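Dihydrolipoyl dehydrogenase (Elizabethkingia anophelis NUHP1, PDB 6UZI) probably catalyses the NAD(+)-dependent reoxidation of protein-bound dihydrolipoyl groups to lipoyl groups, using FAD and a redox-active disulfide. Local coordinates at residues K72-T77 against A397-D402; K216-M221 against K227-T232; L309-N312 against Y317-G320; D414-V419 against E444-I449. All coordinates share one frame; numbering follows the deposited sequence.

Starting from the N terminus, residues 72-77 leave the helix that begins at Cys55 of the redox-active disulfide, and contact 1 closes the longest loop by bringing them to residues 397-402 of the dimerisation domain. Nested within it are contacts 2 and 3, in series, each closing a loop of only a few residues: contact 2 folds a loop back on helix 223-236 of the region predicted to bind NAD(+), and contact 3 joins 309-312 to strand 316-318 beside the FAD. Contact 4 follows, closing 24 residues between strand 416-423 and helix 443-447. Contacts 1 and 2 touch through a probable hydrogen bond between Asp402 OD2 and Thr232 OG1 (2.9 Å); contacts 1 and 4 both border the second subunit.

Contact 1 (K72-T77 against A397-D402); sequences KHTFAT and ASMDTD. With EDO (1,2-ethanediol), chain J.
Thr74 and Met399 meet at the methyl end of the thioether: Met399 CE lies 3.7 Å from Thr74 CB and 4.1 Å from Thr74 CG2, the two side chains running antiparallel alongside one another. Thr77, three residues on, adds its CG2 methyl, 4.2 Å from Met399 SD. Met399 runs nearly straight to its sulfur (chi2 -162°) and then bends (chi3 -79°), which lays CE against Thr74 while SD faces Thr77. The Thr74 hydroxyl takes no part in this apolar patch; OG1 is hydrogen-bonded to Asn70 O, in the last turn of helix 55-73. Both sides are helix ends. Thr74 is the first residue beyond helix 55-73, which starts at Cys55 of the redox-active disulfide, and Met399, with positive phi, is the first beyond helix 393-398, so the contact joins the FAD/NAD-type oxidoreductase part of the chain to the dimerisation domain at the surface. An ST turn holds the chain around Met399, Asp400 N donating to Ser398 OG at 3.1 Å and an angle of 157°. Met399 O accepts from O2 of an ethanediol at 3.1 Å, a molecule probably left by the crystallisation liquor. Farther out, Asp400 OD1 is held by Trp362 NE1, and Arg95 of the second subunit packs on Thr77 and Met399 while its NH1 bonds to Ala397 O.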
loop_
_atom_site.group_PDB
_atom_site.type_symbol
_atom_site.label_atom_id
_atom_site.label_comp_id
_atom_site.label_asym_id
_atom_site.label_seq_id
_atom_site.Cartn_x
_atom_site.Cartn_y
_atom_site.Cartn_z
ATOM N N LYS A 72 -1.310 10.887 -20.437
ATOM C CA LYS A 72 -2.093 11.882 -21.156
ATOM C C LYS A 72 -2.212 13.192 -20.386
ATOM O O LYS A 72 -2.378 14.246 -21.004
ATOM C CB LYS A 72 -3.487 11.328 -21.472
ATOM C CG LYS A 72 -4.281 12.165 -22.468
ATOM C CD LYS A 72 -5.607 11.519 -22.871
ATOM C CE LYS A 72 -6.571 11.418 -21.694
ATOM N NZ LYS A 72 -7.983 11.142 -22.108
ATOM N N HIS A 73 -2.128 13.158 -19.051
ATOM C CA HIS A 73 -2.469 14.319 -18.246
ATOM C C HIS A 73 -1.385 14.807 -17.303
ATOM O O HIS A 73 -1.443 15.975 -16.897
ATOM C CB HIS A 73 -3.728 14.036 -17.413
ATOM C CG HIS A 73 -4.971 13.918 -18.235
ATOM N ND1 HIS A 73 -5.994 13.055 -17.916
ATOM C CD2 HIS A 73 -5.352 14.554 -19.369
ATOM C CE1 HIS A 73 -6.953 13.159 -18.819
ATOM N NE2 HIS A 73 -6.588 14.063 -19.711
ATOM N N THR A 74 -0.399 13.977 -16.947
ATOM C CA THR A 74 0.582 14.370 -15.943
ATOM C C THR A 74 2.028 14.308 -16.411
ATOM O O THR A 74 2.901 14.838 -15.711
ATOM C CB THR A 74 0.452 13.500 -14.683
ATOM O OG1 THR A 74 0.781 12.145 -15.000
ATOM C CG2 THR A 74 -0.961 13.544 -14.146
ATOM N N PHE A 75 2.316 13.677 -17.553
ATOM C CA PHE A 75 3.707 13.480 -17.953
ATOM C C PHE A 75 4.431 14.804 -18.179
ATOM O O PHE A 75 5.611 14.936 -17.833
ATOM C CB PHE A 75 3.783 12.606 -19.204
ATOM C CG PHE A 75 3.914 11.138 -18.911
ATOM C CD1 PHE A 75 3.596 10.635 -17.660
ATOM C CD2 PHE A 75 4.374 10.264 -19.884
ATOM C CE1 PHE A 75 3.720 9.280 -17.393
ATOM C CE2 PHE A 75 4.501 8.915 -19.625
ATOM C CZ PHE A 75 4.175 8.420 -18.376
ATOM N N ALA A 76 3.749 15.793 -18.760
ATOM C CA ALA A 76 4.381 17.092 -18.973
ATOM C C ALA A 76 4.786 17.731 -17.652
ATOM O O ALA A 76 5.900 18.250 -17.518
ATOM C CB ALA A 76 3.444 18.016 -19.746
ATOM N N THR A 77 3.894 17.689 -16.656
ATOM C CA THR A 77 4.227 18.200 -15.332
ATOM C C THR A 77 5.366 17.401 -14.715
ATOM O O THR A 77 6.249 17.964 -14.053
ATOM C CB THR A 77 2.984 18.160 -14.435
ATOM O OG1 THR A 77 1.916 18.884 -15.055
ATOM C CG2 THR A 77 3.265 18.779 -13.081
ATOM N N ALA A 397 4.017 14.577 -3.317
ATOM C CA ALA A 397 5.135 14.178 -4.162
ATOM C C ALA A 397 4.676 13.352 -5.354
ATOM O O ALA A 397 5.274 13.444 -6.432
ATOM C CB ALA A 397 6.169 13.410 -3.344
ATOM N N SER A 398 3.632 12.538 -5.185
ATOM C CA SER A 398 3.143 11.664 -6.247
ATOM C C SER A 398 1.990 12.253 -7.053
ATOM O O SER A 398 1.661 11.707 -8.110
ATOM C CB SER A 398 2.692 10.319 -5.663
ATOM O OG SER A 398 1.421 10.435 -5.037
ATOM N N MET A 399 1.368 13.329 -6.570
ATOM C CA MET A 399 0.177 13.969 -7.127
ATOM C C MET A 399 -1.080 13.128 -6.951
ATOM O O MET A 399 -2.127 13.475 -7.503
ATOM C CB MET A 399 0.346 14.348 -8.602
ATOM C CG MET A 399 1.525 15.254 -8.858
ATOM S SD MET A 399 1.429 16.090 -10.453
ATOM C CE MET A 399 1.962 14.783 -11.531
ATOM N N ASP A 400 -1.023 12.055 -6.161
ATOM C CA ASP A 400 -2.210 11.260 -5.842
ATOM C C ASP A 400 -2.782 11.776 -4.524
ATOM O O ASP A 400 -2.602 11.196 -3.452
ATOM C CB ASP A 400 -1.868 9.776 -5.791
ATOM C CG ASP A 400 -1.376 9.241 -7.133
ATOM O OD1 ASP A 400 -1.922 9.659 -8.175
ATOM O OD2 ASP A 400 -0.432 8.425 -7.154
ATOM N N THR A 401 -3.504 12.895 -4.623
ATOM C CA THR A 401 -3.911 13.679 -3.466
ATOM C C THR A 401 -5.383 13.556 -3.098
ATOM O O THR A 401 -5.804 14.161 -2.104
ATOM C CB THR A 401 -3.582 15.152 -3.705
ATOM O OG1 THR A 401 -4.186 15.573 -4.934
ATOM C CG2 THR A 401 -2.082 15.333 -3.802
ATOM N N ASP A 402 -6.186 12.830 -3.871
ATOM C CA ASP A 402 -7.610 12.744 -3.571
ATOM C C ASP A 402 -7.878 11.814 -2.399
ATOM O O ASP A 402 -7.217 10.785 -2.237
ATOM C CB ASP A 402 -8.405 12.266 -4.786
ATOM C CG ASP A 402 -8.482 13.313 -5.882
ATOM O OD1 ASP A 402 -7.930 14.424 -5.703
ATOM O OD2 ASP A 402 -9.094 13.020 -6.926
HETATM C C1 EDO J . -3.800 11.793 -10.554
HETATM O O1 EDO J . -4.640 11.313 -11.624
HETATM C C2 EDO J . -4.396 13.033 -9.873
HETATM O O2 EDO J . -3.606 14.208 -10.126
#

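Contact 2 (K216-M221 against K227-T232); sequences KIIPGM and KELQKT
Ile217 and Ile218 both turn CG1 into the cleft flanked by their own N and C (chi1 65° and 52°) and are extended beyond it, which sends their CD1 methyls to the helix carrying Leu229 and Gln230. Ile217 CD1 rests where those two residues join: it is 3.8 Å from Leu229 CG and 3.7 Å from Gln230 CB, and lies close over the Gln230 backbone. Ile218 meets Leu229 at about a right angle, Ile218 CD1 to Leu229 CD2 at 3.6 Å, so that Leu229 CD2 is touched by both isoleucines. Beside this apolar seam a water bridges the segments, accepting from Ile217 N at 2.9 Å and donating to Gln230 OE1 at 2.8 Å; the extended glutamine chain carries its amide to that point. Ile217 O is in turn bonded to Ser226 OG in the first turn of the helix. Around the seam, Ile218 and Leu229 also pack on Leu195 of helix 192-203, and Ile217 and Gln230 on Phe240. The loop after strand 207-211 thus folds onto helix 223-236, beside Glu212 and Leu195, in the Rossmann-type domain predicted to bind NAD(+) in this reductase family.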
loop_
_atom_site.group_PDB
_atom_site.type_symbol
_atom_site.label_atom_id
_atom_site.label_comp_id
_atom_site.label_asym_id
_atom_site.label_seq_id
_atom_site.Cartn_x
_atom_site.Cartn_y
_atom_site.Cartn_z
ATOM N N LYS A 216 -27.225 7.047 -4.271
ATOM C CA LYS A 216 -25.812 7.329 -4.082
ATOM C C LYS A 216 -25.058 6.104 -4.576
ATOM O O LYS A 216 -25.592 4.994 -4.551
ATOM C CB LYS A 216 -25.481 7.657 -2.620
ATOM C CG LYS A 216 -26.025 6.659 -1.626
ATOM C CD LYS A 216 -25.825 7.113 -0.191
ATOM C CE LYS A 216 -26.159 5.968 0.777
ATOM N NZ LYS A 216 -25.842 6.244 2.219
ATOM N N ILE A 217 -23.817 6.301 -5.006
ATOM C CA ILE A 217 -23.035 5.171 -5.488
ATOM C C ILE A 217 -22.435 4.407 -4.309
ATOM O O ILE A 217 -22.298 4.933 -3.202
ATOM C CB ILE A 217 -21.950 5.641 -6.476
ATOM C CG1 ILE A 217 -20.915 6.529 -5.776
ATOM C CG2 ILE A 217 -22.586 6.387 -7.645
ATOM C CD1 ILE A 217 -19.740 6.901 -6.650
ATOM N N ILE A 218 -22.051 3.156 -4.571
ATOM C CA ILE A 218 -21.590 2.173 -3.578
ATOM C C ILE A 218 -22.342 2.352 -2.260
ATOM O O ILE A 218 -21.739 2.687 -1.230
ATOM C CB ILE A 218 -20.060 2.213 -3.393
ATOM C CG1 ILE A 218 -19.537 3.629 -3.118
ATOM C CG2 ILE A 218 -19.376 1.622 -4.609
ATOM C CD1 ILE A 218 -18.152 3.676 -2.533
ATOM N N PRO A 219 -23.666 2.162 -2.255
ATOM C CA PRO A 219 -24.460 2.485 -1.056
ATOM C C PRO A 219 -24.229 1.561 0.135
ATOM O O PRO A 219 -24.654 1.910 1.245
ATOM C CB PRO A 219 -25.903 2.381 -1.566
ATOM C CG PRO A 219 -25.819 1.383 -2.673
ATOM C CD PRO A 219 -24.506 1.643 -3.349
ATOM N N GLY A 220 -23.586 0.408 -0.046
ATOM C CA GLY A 220 -23.354 -0.469 1.080
ATOM C C GLY A 220 -22.167 -0.110 1.933
ATOM O O GLY A 220 -21.933 -0.736 2.971
ATOM N N MET A 221 -21.420 0.909 1.534
ATOM C CA MET A 221 -20.233 1.330 2.248
ATOM C C MET A 221 -20.556 2.588 3.050
ATOM O O MET A 221 -21.690 3.074 3.065
ATOM C CB MET A 221 -19.083 1.555 1.267
ATOM C CG MET A 221 -18.754 0.321 0.449
ATOM S SD MET A 221 -17.188 0.407 -0.433
ATOM C CE MET A 221 -16.049 0.228 0.943
ATOM N N LYS A 227 -19.845 9.654 -0.841
ATOM C CA LYS A 227 -19.738 11.057 -1.222
ATOM C C LYS A 227 -18.405 11.337 -1.910
ATOM O O LYS A 227 -18.363 11.946 -2.986
ATOM C CB LYS A 227 -19.922 11.921 0.030
ATOM C CG LYS A 227 -20.021 13.411 -0.196
ATOM C CD LYS A 227 -20.569 14.096 1.048
ATOM C CE LYS A 227 -20.242 15.582 1.061
ATOM N NZ LYS A 227 -18.789 15.814 1.289
ATOM N N GLU A 228 -17.302 10.902 -1.296
ATOM C CA GLU A 228 -15.974 11.192 -1.835
ATOM C C GLU A 228 -15.712 10.478 -3.159
ATOM O O GLU A 228 -15.029 11.024 -4.032
ATOM C CB GLU A 228 -14.911 10.833 -0.805
ATOM C CG GLU A 228 -14.957 11.743 0.394
ATOM C CD GLU A 228 -14.446 13.134 0.072
ATOM O OE1 GLU A 228 -13.538 13.250 -0.779
ATOM O OE2 GLU A 228 -14.956 14.112 0.657
ATOM N N LEU A 229 -16.225 9.256 -3.331
ATOM C CA LEU A 229 -15.993 8.559 -4.593
ATOM C C LEU A 229 -16.713 9.250 -5.742
ATOM O O LEU A 229 -16.124 9.476 -6.804
ATOM C CB LEU A 229 -16.432 7.096 -4.501
ATOM C CG LEU A 229 -16.133 6.243 -5.746
ATOM C CD1 LEU A 229 -14.644 6.271 -6.096
ATOM C CD2 LEU A 229 -16.611 4.812 -5.570
ATOM N N GLN A 230 -17.970 9.641 -5.537
ATOM C CA GLN A 230 -18.671 10.355 -6.597
ATOM C C GLN A 230 -17.993 11.683 -6.892
ATOM O O GLN A 230 -17.901 12.093 -8.053
ATOM C CB GLN A 230 -20.142 10.559 -6.236
ATOM C CG GLN A 230 -20.979 11.072 -7.408
ATOM C CD GLN A 230 -22.401 11.435 -7.014
ATOM O OE1 GLN A 230 -22.883 11.050 -5.949
ATOM N NE2 GLN A 230 -23.083 12.170 -7.882
ATOM N N LYS A 231 -17.491 12.355 -5.851
ATOM C CA LYS A 231 -16.797 13.630 -6.034
ATOM C C LYS A 231 -15.545 13.482 -6.903
ATOM O O LYS A 231 -15.304 14.298 -7.800
ATOM C CB LYS A 231 -16.434 14.211 -4.667
ATOM C CG LYS A 231 -15.716 15.540 -4.703
ATOM C CD LYS A 231 -15.393 15.995 -3.287
ATOM C CE LYS A 231 -14.106 16.807 -3.260
ATOM N NZ LYS A 231 -13.729 17.298 -1.898
ATOM N N THR A 232 -14.757 12.425 -6.682
ATOM C CA THR A 232 -13.513 12.282 -7.432
ATOM C C THR A 232 -13.777 11.724 -8.824
ATOM O O THR A 232 -13.112 12.113 -9.789
ATOM C CB THR A 232 -12.505 11.404 -6.654
ATOM O OG1 THR A 232 -11.291 11.260 -7.406
ATOM C CG2 THR A 232 -13.061 10.015 -6.361
HETATM O O HOH W 1 -22.874 8.932 -4.072
#

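Contact 3 (L309-N312 against Y317-G320); sequences LQTN and YAIG
Gln310 sets its CG over one face of the Tyr317 ring, and the torsions of both residues set up the overlap. With CG of Tyr317 beside its backbone N, chi1 -64° turns the ring alongside Gln310. Gln310 has CG on the far side of CB from its own N and continues extended, so its chain crosses the ring obliquely. CG makes a CH-pi contact, 4.1 Å from the ring centroid and 22° off the normal, displaced toward the rim. The amide, nearly parallel to the ring (planes 12° apart), lies above its plane toward the hydroxyl end, Gln310 NE2 3.9 Å from Tyr317 OH in no hydrogen bond; NE2 is instead bonded to Pro314 O.

The backbones join at a single bridge of Gln310 with Tyr317. Ala318 N donates to Leu309 O at 3.1 Å, nearly in line with the carbonyl, and the same oxygen has Tyr317 CA at 3.3 Å in a CA-H...O contact. Leu309 CD1 is 4.0 Å from Ile319 CG2, the two chains meeting at about a right angle. Thr311 directs its CG2 to the strand, 4.2 Å from Tyr317 C, while OG1 bonds to Ile316 O.

Strand 316-318 is the edge of the parallel sheet beside strand 148-150, and it leads to Gly320, which touches the FAD. One backbone hydrogen bond sets the register of the loop on this strand, the side chains add CH-pi and apolar contacts, and no charged pair crosses between the two segments.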
loop_
_atom_site.group_PDB
_atom_site.type_symbol
_atom_site.label_atom_id
_atom_site.label_comp_id
_atom_site.label_asym_id
_atom_site.label_seq_id
_atom_site.Cartn_x
_atom_site.Cartn_y
_atom_site.Cartn_z
ATOM N N LEU A 309 -21.541 -23.154 8.292
ATOM C CA LEU A 309 -21.699 -23.182 6.837
ATOM C C LEU A 309 -22.266 -24.518 6.354
ATOM O O LEU A 309 -21.990 -24.960 5.233
ATOM C CB LEU A 309 -20.371 -22.870 6.145
ATOM C CG LEU A 309 -19.859 -21.456 6.427
ATOM C CD1 LEU A 309 -18.498 -21.220 5.793
ATOM C CD2 LEU A 309 -20.862 -20.458 5.900
ATOM N N GLN A 310 -23.097 -25.140 7.186
ATOM C CA GLN A 310 -23.678 -26.449 6.930
ATOM C C GLN A 310 -25.085 -26.291 6.365
ATOM O O GLN A 310 -25.858 -25.449 6.835
ATOM C CB GLN A 310 -23.731 -27.253 8.231
ATOM C CG GLN A 310 -23.629 -28.752 8.097
ATOM C CD GLN A 310 -23.712 -29.432 9.453
ATOM O OE1 GLN A 310 -23.930 -28.774 10.470
ATOM N NE2 GLN A 310 -23.517 -30.745 9.476
ATOM N N THR A 311 -25.414 -27.100 5.357
ATOM C CA THR A 311 -26.768 -27.125 4.816
ATOM C C THR A 311 -27.671 -27.960 5.720
ATOM O O THR A 311 -27.266 -28.434 6.785
ATOM C CB THR A 311 -26.792 -27.691 3.398
ATOM O OG1 THR A 311 -26.586 -29.106 3.448
ATOM C CG2 THR A 311 -25.703 -27.077 2.560
ATOM N N ASN A 312 -28.920 -28.145 5.297
ATOM C CA ASN A 312 -29.807 -29.021 6.055
ATOM C C ASN A 312 -29.378 -30.481 5.941
ATOM O O ASN A 312 -29.705 -31.293 6.816
ATOM C CB ASN A 312 -31.255 -28.838 5.610
ATOM C CG ASN A 312 -31.431 -28.928 4.112
ATOM O OD1 ASN A 312 -30.553 -28.561 3.335
ATOM N ND2 ASN A 312 -32.570 -29.457 3.701
ATOM N N TYR A 317 -21.797 -28.894 2.732
ATOM C CA TYR A 317 -21.528 -27.520 3.123
ATOM C C TYR A 317 -21.554 -26.619 1.896
ATOM O O TYR A 317 -21.518 -27.076 0.752
ATOM C CB TYR A 317 -20.168 -27.405 3.819
ATOM C CG TYR A 317 -20.063 -28.147 5.130
ATOM C CD1 TYR A 317 -19.970 -29.536 5.166
ATOM C CD2 TYR A 317 -20.021 -27.456 6.336
ATOM C CE1 TYR A 317 -19.863 -30.214 6.368
ATOM C CE2 TYR A 317 -19.913 -28.121 7.534
ATOM C CZ TYR A 317 -19.830 -29.498 7.550
ATOM O OH TYR A 317 -19.719 -30.156 8.757
ATOM N N ALA A 318 -21.573 -25.316 2.142
ATOM C CA ALA A 318 -21.617 -24.359 1.049
ATOM C C ALA A 318 -20.904 -23.087 1.476
ATOM O O ALA A 318 -21.035 -22.649 2.624
ATOM C CB ALA A 318 -23.058 -24.069 0.638
ATOM N N ILE A 319 -20.158 -22.496 0.538
ATOM C CA ILE A 319 -19.300 -21.347 0.801
ATOM C C ILE A 319 -19.426 -20.350 -0.340
ATOM O O ILE A 319 -19.924 -20.666 -1.423
ATOM C CB ILE A 319 -17.809 -21.740 0.938
ATOM C CG1 ILE A 319 -17.339 -22.397 -0.362
ATOM C CG2 ILE A 319 -17.572 -22.640 2.145
ATOM C CD1 ILE A 319 -15.886 -22.768 -0.382
ATOM N N GLY A 320 -18.947 -19.134 -0.084
ATOM C CA GLY A 320 -18.716 -18.187 -1.159
ATOM C C GLY A 320 -19.968 -17.444 -1.593
ATOM O O GLY A 320 -20.904 -17.235 -0.819
#

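Contact 4 (D414-V419 against E444-I449); sequences DEILGV and EDIARI
In the dimerisation domain, the turn leading into strand 416-423, and the strand's first residue, meet helix 443-447 through two pairs, Asp414 with Glu444 and Ile416 with Ile446. Asp414 OD2 accepts from the backbone N of Glu444 at 3.0 Å; the donor comes on the syn side but 33° out of the carboxylate plane. Its CG turned opposite the backbone N (chi1 -158°), Asp414 reaches toward the first turn of the helix and puts OD2 also 3.4 Å from Glu444 CB. The carboxylate has other partners: OD2 is bonded by Thr468 OG1, and OD1 forms a salt bridge with Lys383, which would probably offset the negative charge of Glu444, whose OE1 is 4.4 Å from Asp414 OD2. The Glu444 chain extends outward, and OE2 makes a long, weak salt bridge with Arg448 NE at 3.4 Å; Arg448 NH1 goes on to Glu341 of the second subunit. Two residues further along both segments, in the buried part, Ile416 CD1 meets Ile446 CG1 at 3.8 Å, the side chains crossing at about a right angle. Met437 of helix 426-438 packs on Ile416, and Ala464 of helix 458-469 on Ile446. Leu417 and Gly418 pair with the single Leu408 opposite, a classic beta bulge. An antiparallel sheet backed by helices that also meet the partner subunit, as Ile446 meets its Val435, is typical of the interface domain of this disulfide oxidoreductase family.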
loop_
_atom_site.group_PDB
_atom_site.type_symbol
_atom_site.label_atom_id
_atom_site.label_comp_id
_atom_site.label_asym_id
_atom_site.label_seq_id
_atom_site.Cartn_x
_atom_site.Cartn_y
_atom_site.Cartn_z
ATOM N N ASP A 414 -13.060 4.296 23.416
ATOM C CA ASP A 414 -12.134 4.676 22.345
ATOM C C ASP A 414 -11.826 3.524 21.394
ATOM O O ASP A 414 -10.958 3.659 20.514
ATOM C CB ASP A 414 -10.828 5.264 22.906
ATOM C CG ASP A 414 -10.082 6.132 21.892
ATOM O OD1 ASP A 414 -10.744 6.793 21.062
ATOM O OD2 ASP A 414 -8.833 6.174 21.943
ATOM N N GLU A 415 -12.516 2.394 21.528
ATOM C CA GLU A 415 -12.266 1.270 20.639
ATOM C C GLU A 415 -12.711 1.613 19.226
ATOM O O GLU A 415 -13.820 2.114 19.012
ATOM C CB GLU A 415 -12.996 0.025 21.132
ATOM C CG GLU A 415 -12.852 -1.173 20.215
ATOM C CD GLU A 415 -13.554 -2.412 20.747
ATOM O OE1 GLU A 415 -14.165 -2.343 21.838
ATOM O OE2 GLU A 415 -13.463 -3.468 20.088
ATOM N N ILE A 416 -11.842 1.328 18.259
ATOM C CA ILE A 416 -12.157 1.564 16.859
ATOM C C ILE A 416 -13.275 0.629 16.421
ATOM O O ILE A 416 -13.171 -0.599 16.556
ATOM C CB ILE A 416 -10.905 1.368 15.994
ATOM C CG1 ILE A 416 -9.876 2.464 16.285
ATOM C CG2 ILE A 416 -11.281 1.298 14.522
ATOM C CD1 ILE A 416 -8.592 2.303 15.526
ATOM N N LEU A 417 -14.349 1.206 15.879
ATOM C CA LEU A 417 -15.491 0.430 15.414
ATOM C C LEU A 417 -15.572 0.304 13.895
ATOM O O LEU A 417 -16.236 -0.615 13.405
ATOM C CB LEU A 417 -16.791 1.046 15.948
ATOM C CG LEU A 417 -16.910 1.186 17.468
ATOM C CD1 LEU A 417 -18.220 1.848 17.825
ATOM C CD2 LEU A 417 -16.821 -0.168 18.146
ATOM N N GLY A 418 -14.915 1.188 13.146
ATOM C CA GLY A 418 -14.902 1.127 11.694
ATOM C C GLY A 418 -13.889 2.086 11.103
ATOM O O GLY A 418 -13.700 3.187 11.627
ATOM N N VAL A 419 -13.223 1.679 10.022
ATOM C CA VAL A 419 -12.208 2.481 9.340
ATOM C C VAL A 419 -12.561 2.511 7.864
ATOM O O VAL A 419 -12.753 1.458 7.249
ATOM C CB VAL A 419 -10.789 1.911 9.555
ATOM C CG1 VAL A 419 -9.734 2.773 8.879
ATOM C CG2 VAL A 419 -10.482 1.808 11.036
ATOM N N GLU A 444 -6.470 5.670 20.222
ATOM C CA GLU A 444 -5.226 6.050 20.871
ATOM C C GLU A 444 -4.120 5.042 20.572
ATOM O O GLU A 444 -2.958 5.424 20.381
ATOM C CB GLU A 444 -5.455 6.172 22.375
ATOM C CG GLU A 444 -4.233 6.580 23.164
ATOM C CD GLU A 444 -4.562 6.761 24.616
ATOM O OE1 GLU A 444 -5.727 6.496 24.984
ATOM O OE2 GLU A 444 -3.668 7.164 25.385
ATOM N N ASP A 445 -4.457 3.749 20.543
ATOM C CA ASP A 445 -3.455 2.731 20.239
ATOM C C ASP A 445 -2.790 3.006 18.900
ATOM O O ASP A 445 -1.559 3.064 18.800
ATOM C CB ASP A 445 -4.088 1.340 20.231
ATOM C CG ASP A 445 -4.397 0.824 21.622
ATOM O OD1 ASP A 445 -3.821 1.345 22.604
ATOM O OD2 ASP A 445 -5.212 -0.118 21.726
ATOM N N ILE A 446 -3.600 3.190 17.857
ATOM C CA ILE A 446 -3.069 3.435 16.522
ATOM C C ILE A 446 -2.355 4.777 16.463
ATOM O O ILE A 446 -1.339 4.927 15.774
ATOM C CB ILE A 446 -4.208 3.338 15.490
ATOM C CG1 ILE A 446 -4.805 1.933 15.529
ATOM C CG2 ILE A 446 -3.721 3.684 14.085
ATOM C CD1 ILE A 446 -3.774 0.835 15.348
ATOM N N ALA A 447 -2.861 5.768 17.197
ATOM C CA ALA A 447 -2.264 7.096 17.168
ATOM C C ALA A 447 -0.841 7.118 17.715
ATOM O O ALA A 447 -0.052 7.982 17.319
ATOM C CB ALA A 447 -3.134 8.060 17.973
ATOM N N ARG A 448 -0.476 6.156 18.558
ATOM C CA ARG A 448 0.827 6.142 19.208
ATOM C C ARG A 448 1.821 5.211 18.535
ATOM O O ARG A 448 2.980 5.155 18.958
ATOM C CB ARG A 448 0.669 5.760 20.679
ATOM C CG ARG A 448 0.052 6.869 21.505
ATOM C CD ARG A 448 -0.117 6.472 22.956
ATOM N NE ARG A 448 -0.734 7.552 23.720
ATOM C CZ ARG A 448 -0.091 8.641 24.132
ATOM N NH1 ARG A 448 1.201 8.799 23.866
ATOM N NH2 ARG A 448 -0.745 9.571 24.816
ATOM N N ILE A 449 1.395 4.474 17.521
ATOM C CA ILE A 449 2.250 3.532 16.813
ATOM C C ILE A 449 3.013 4.263 15.720
ATOM O O ILE A 449 2.464 5.134 15.039
ATOM C CB ILE A 449 1.407 2.376 16.245
ATOM C CG1 ILE A 449 1.030 1.403 17.363
ATOM C CG2 ILE A 449 2.109 1.687 15.090
ATOM C CD1 ILE A 449 0.230 0.234 16.886
#